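PDB 6HBE: copper-containing nitrite reductase from Thermus scotoductus, which probably reduces nitrite to nitric oxide in denitrification, using copper centres and electrons that are likely delivered by a cytochrome c. Local coordinates for residues C[105-115]-C[126-136]. Residues are numbered along the deposited sequence; the frame is centred on the assembly and turned at random.
Sequences ADFPGVFMYHC and TMGGQFGMIVV. With CU (copper (II) ion), chain N; CU (copper (II) ion), chain M.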
# COMPACT_ATOMS: atom_id res chain seq x y z
N ALA C 105 -23.61 -17.01 -19.61
CA ALA C 105 -22.16 -16.85 -19.45
C ALA C 105 -21.50 -16.69 -20.80
O ALA C 105 -21.00 -17.65 -21.38
CB ALA C 105 -21.58 -18.05 -18.69
N ASP C 106 -21.47 -15.45 -21.28
CA ASP C 106 -20.95 -15.11 -22.62
C ASP C 106 -19.44 -14.96 -22.71
O ASP C 106 -18.91 -14.91 -23.80
CB ASP C 106 -21.58 -13.78 -23.11
CG ASP C 106 -23.10 -13.84 -23.26
OD1 ASP C 106 -23.66 -14.95 -23.32
OD2 ASP C 106 -23.74 -12.77 -23.33
N PHE C 107 -18.75 -14.85 -21.57
CA PHE C 107 -17.31 -14.59 -21.55
C PHE C 107 -16.57 -15.63 -20.70
O PHE C 107 -16.88 -15.78 -19.49
CB PHE C 107 -17.05 -13.18 -20.97
CG PHE C 107 -17.45 -12.05 -21.89
CD1 PHE C 107 -18.75 -11.55 -21.86
CD2 PHE C 107 -16.55 -11.49 -22.78
CE1 PHE C 107 -19.14 -10.51 -22.69
CE2 PHE C 107 -16.92 -10.43 -23.62
CZ PHE C 107 -18.21 -9.94 -23.57
N PRO C 108 -15.58 -16.31 -21.29
CA PRO C 108 -14.81 -17.32 -20.52
C PRO C 108 -13.84 -16.67 -19.53
O PRO C 108 -13.32 -15.58 -19.81
CB PRO C 108 -14.08 -18.10 -21.60
CG PRO C 108 -13.98 -17.19 -22.75
CD PRO C 108 -15.15 -16.26 -22.69
N GLY C 109 -13.61 -17.34 -18.38
CA GLY C 109 -12.59 -16.92 -17.41
C GLY C 109 -12.89 -17.19 -15.95
O GLY C 109 -13.75 -18.02 -15.62
N VAL C 110 -12.18 -16.47 -15.07
CA VAL C 110 -12.28 -16.61 -13.61
C VAL C 110 -12.80 -15.28 -13.05
O VAL C 110 -12.11 -14.24 -13.19
CB VAL C 110 -10.90 -16.97 -13.00
CG1 VAL C 110 -10.99 -17.03 -11.46
CG2 VAL C 110 -10.41 -18.31 -13.55
N PHE C 111 -13.99 -15.32 -12.44
CA PHE C 111 -14.73 -14.13 -12.03
C PHE C 111 -15.00 -14.10 -10.53
O PHE C 111 -15.32 -15.12 -9.92
CB PHE C 111 -16.05 -14.03 -12.79
CG PHE C 111 -15.86 -13.92 -14.27
CD1 PHE C 111 -15.55 -12.69 -14.86
CD2 PHE C 111 -15.95 -15.04 -15.07
CE1 PHE C 111 -15.34 -12.58 -16.22
CE2 PHE C 111 -15.73 -14.95 -16.46
CZ PHE C 111 -15.43 -13.72 -17.03
N MET C 112 -14.91 -12.91 -9.94
CA MET C 112 -15.33 -12.70 -8.54
C MET C 112 -16.86 -12.58 -8.44
O MET C 112 -17.52 -12.04 -9.35
CB MET C 112 -14.70 -11.40 -7.99
CG MET C 112 -14.79 -11.15 -6.47
SD MET C 112 -13.80 -9.69 -6.05
CE MET C 112 -14.21 -9.40 -4.33
N TYR C 113 -17.42 -13.02 -7.30
CA TYR C 113 -18.76 -12.59 -6.87
C TYR C 113 -18.62 -12.13 -5.42
O TYR C 113 -17.68 -12.53 -4.74
CB TYR C 113 -19.85 -13.70 -7.06
CG TYR C 113 -19.78 -14.88 -6.10
CD1 TYR C 113 -20.26 -14.75 -4.78
CD2 TYR C 113 -19.27 -16.11 -6.50
CE1 TYR C 113 -20.22 -15.82 -3.90
CE2 TYR C 113 -19.22 -17.19 -5.60
CZ TYR C 113 -19.69 -17.02 -4.31
OH TYR C 113 -19.64 -18.03 -3.36
N HIS C 114 -19.53 -11.26 -4.97
CA HIS C 114 -19.44 -10.68 -3.63
C HIS C 114 -20.76 -10.02 -3.24
O HIS C 114 -21.63 -9.81 -4.08
CB HIS C 114 -18.27 -9.63 -3.54
CG HIS C 114 -18.38 -8.49 -4.52
ND1 HIS C 114 -19.10 -7.35 -4.25
CD2 HIS C 114 -17.85 -8.32 -5.76
CE1 HIS C 114 -19.05 -6.53 -5.28
NE2 HIS C 114 -18.26 -7.07 -6.20
N CYS C 115 -20.91 -9.68 -1.97
CA CYS C 115 -22.14 -9.06 -1.51
C CYS C 115 -22.25 -7.64 -2.10
O CYS C 115 -21.23 -6.95 -2.25
CB CYS C 115 -22.19 -8.96 0.02
SG CYS C 115 -23.85 -8.49 0.67
N THR C 126 -18.06 -6.64 1.72
CA THR C 126 -17.07 -7.48 1.03
C THR C 126 -15.84 -7.70 1.91
O THR C 126 -15.36 -8.85 2.10
CB THR C 126 -16.71 -6.90 -0.34
OG1 THR C 126 -17.87 -6.94 -1.19
CG2 THR C 126 -15.57 -7.68 -1.00
N MET C 127 -15.39 -6.65 2.55
CA MET C 127 -14.22 -6.78 3.45
C MET C 127 -14.45 -7.63 4.70
O MET C 127 -13.48 -8.06 5.31
CB MET C 127 -13.59 -5.42 3.79
CG MET C 127 -14.41 -4.46 4.59
SD MET C 127 -14.54 -4.93 6.32
CE MET C 127 -12.90 -5.08 6.90
N GLY C 128 -15.72 -7.87 5.05
CA GLY C 128 -16.09 -8.80 6.14
C GLY C 128 -16.16 -10.28 5.81
O GLY C 128 -16.48 -11.08 6.68
N GLY C 129 -15.88 -10.67 4.55
CA GLY C 129 -15.81 -12.10 4.21
C GLY C 129 -16.70 -12.58 3.07
O GLY C 129 -16.56 -13.75 2.65
N GLN C 130 -17.61 -11.72 2.59
CA GLN C 130 -18.64 -12.13 1.64
C GLN C 130 -18.16 -12.07 0.20
O GLN C 130 -18.43 -11.09 -0.53
CB GLN C 130 -19.94 -11.30 1.81
CG GLN C 130 -20.94 -11.87 2.79
CD GLN C 130 -22.22 -11.02 2.99
OE1 GLN C 130 -22.24 -9.75 3.00
NE2 GLN C 130 -23.32 -11.74 3.18
N PHE C 131 -17.43 -13.10 -0.21
CA PHE C 131 -16.92 -13.20 -1.59
C PHE C 131 -16.68 -14.65 -1.99
O PHE C 131 -16.60 -15.51 -1.11
CB PHE C 131 -15.60 -12.40 -1.75
CG PHE C 131 -14.63 -12.60 -0.62
CD1 PHE C 131 -13.90 -13.78 -0.50
CD2 PHE C 131 -14.48 -11.64 0.35
CE1 PHE C 131 -13.03 -13.98 0.57
CE2 PHE C 131 -13.61 -11.82 1.40
CZ PHE C 131 -12.88 -13.01 1.52
N GLY C 132 -16.58 -14.89 -3.30
CA GLY C 132 -16.22 -16.20 -3.85
C GLY C 132 -15.89 -16.14 -5.34
O GLY C 132 -15.76 -15.05 -5.91
N MET C 133 -15.73 -17.32 -5.95
CA MET C 133 -15.35 -17.48 -7.37
C MET C 133 -16.43 -18.16 -8.21
O MET C 133 -17.03 -19.16 -7.78
CB MET C 133 -14.05 -18.32 -7.45
CG MET C 133 -13.51 -18.70 -8.84
SD MET C 133 -12.12 -19.89 -8.84
CE MET C 133 -10.83 -18.99 -7.93
N ILE C 134 -16.61 -17.67 -9.45
CA ILE C 134 -17.34 -18.39 -10.50
C ILE C 134 -16.43 -18.50 -11.70
O ILE C 134 -15.86 -17.48 -12.15
CB ILE C 134 -18.75 -17.80 -10.88
CG1 ILE C 134 -19.34 -18.55 -12.11
CG2 ILE C 134 -18.69 -16.31 -11.20
CD1 ILE C 134 -20.82 -18.30 -12.33
N VAL C 135 -16.25 -19.74 -12.16
CA VAL C 135 -15.44 -20.07 -13.32
C VAL C 135 -16.33 -20.41 -14.52
O VAL C 135 -17.29 -21.20 -14.39
CB VAL C 135 -14.54 -21.31 -13.07
CG1 VAL C 135 -13.71 -21.65 -14.29
CG2 VAL C 135 -13.63 -21.08 -11.86
N VAL C 136 -15.98 -19.83 -15.66
CA VAL C 136 -16.60 -20.09 -16.97
C VAL C 136 -15.56 -20.72 -17.88
O VAL C 136 -14.68 -20.05 -18.40
CB VAL C 136 -17.19 -18.79 -17.61
CG1 VAL C 136 -17.90 -19.10 -18.93
CG2 VAL C 136 -18.16 -18.12 -16.66
CU CU N . -23.75 -8.41 2.81
CU CU M . -17.52 -6.32 -7.91
O HOH W 1 -19.13 -5.48 -8.61
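Tyr113 and Gly132 face each other on neighbouring antiparallel strands of the cupredoxin fold, 109-114 and 131-136, their N-to-C directions 144° apart. His114, Cys115, His125 and Gln130, at the end of the first strand and in the connection to the second, supply ligands to two coppers. Packing is tight here: Gly132 CA sits 3.8 Å from the Tyr113 ring centroid, over the face and offset toward the rim, a CH-pi contact. A chi1 of 72°, which sets Tyr113 CG between backbone N and carbonyl carbon, swings the ring across the glycine, and its OH bonds to Pro53 O. The Tyr113 N to Gly132 O bond (3.0 Å) enters from above the carbonyl plane. Val136 CG1 packs 3.8 Å from Ala105 CB; the loose side is exposed Asp106 and partly exposed Phe107, whose ring leads away. On the other face, Met133 packs on strand 154-163 and Val110 on strand 199-208. His114 NE2 binds the type 2 copper with water, His80 and His267 of a neighbouring subunit; ND1 donates to Cys115 O (2.9 Å), so both ring nitrogens are held. The type 1 copper lies 2.1 Å from Cys115 SG and 2.0 Å from Gln130 OE1, with His75 and His125 completing the site and Gln130 OE1 3.1 Å from Cys115 CB.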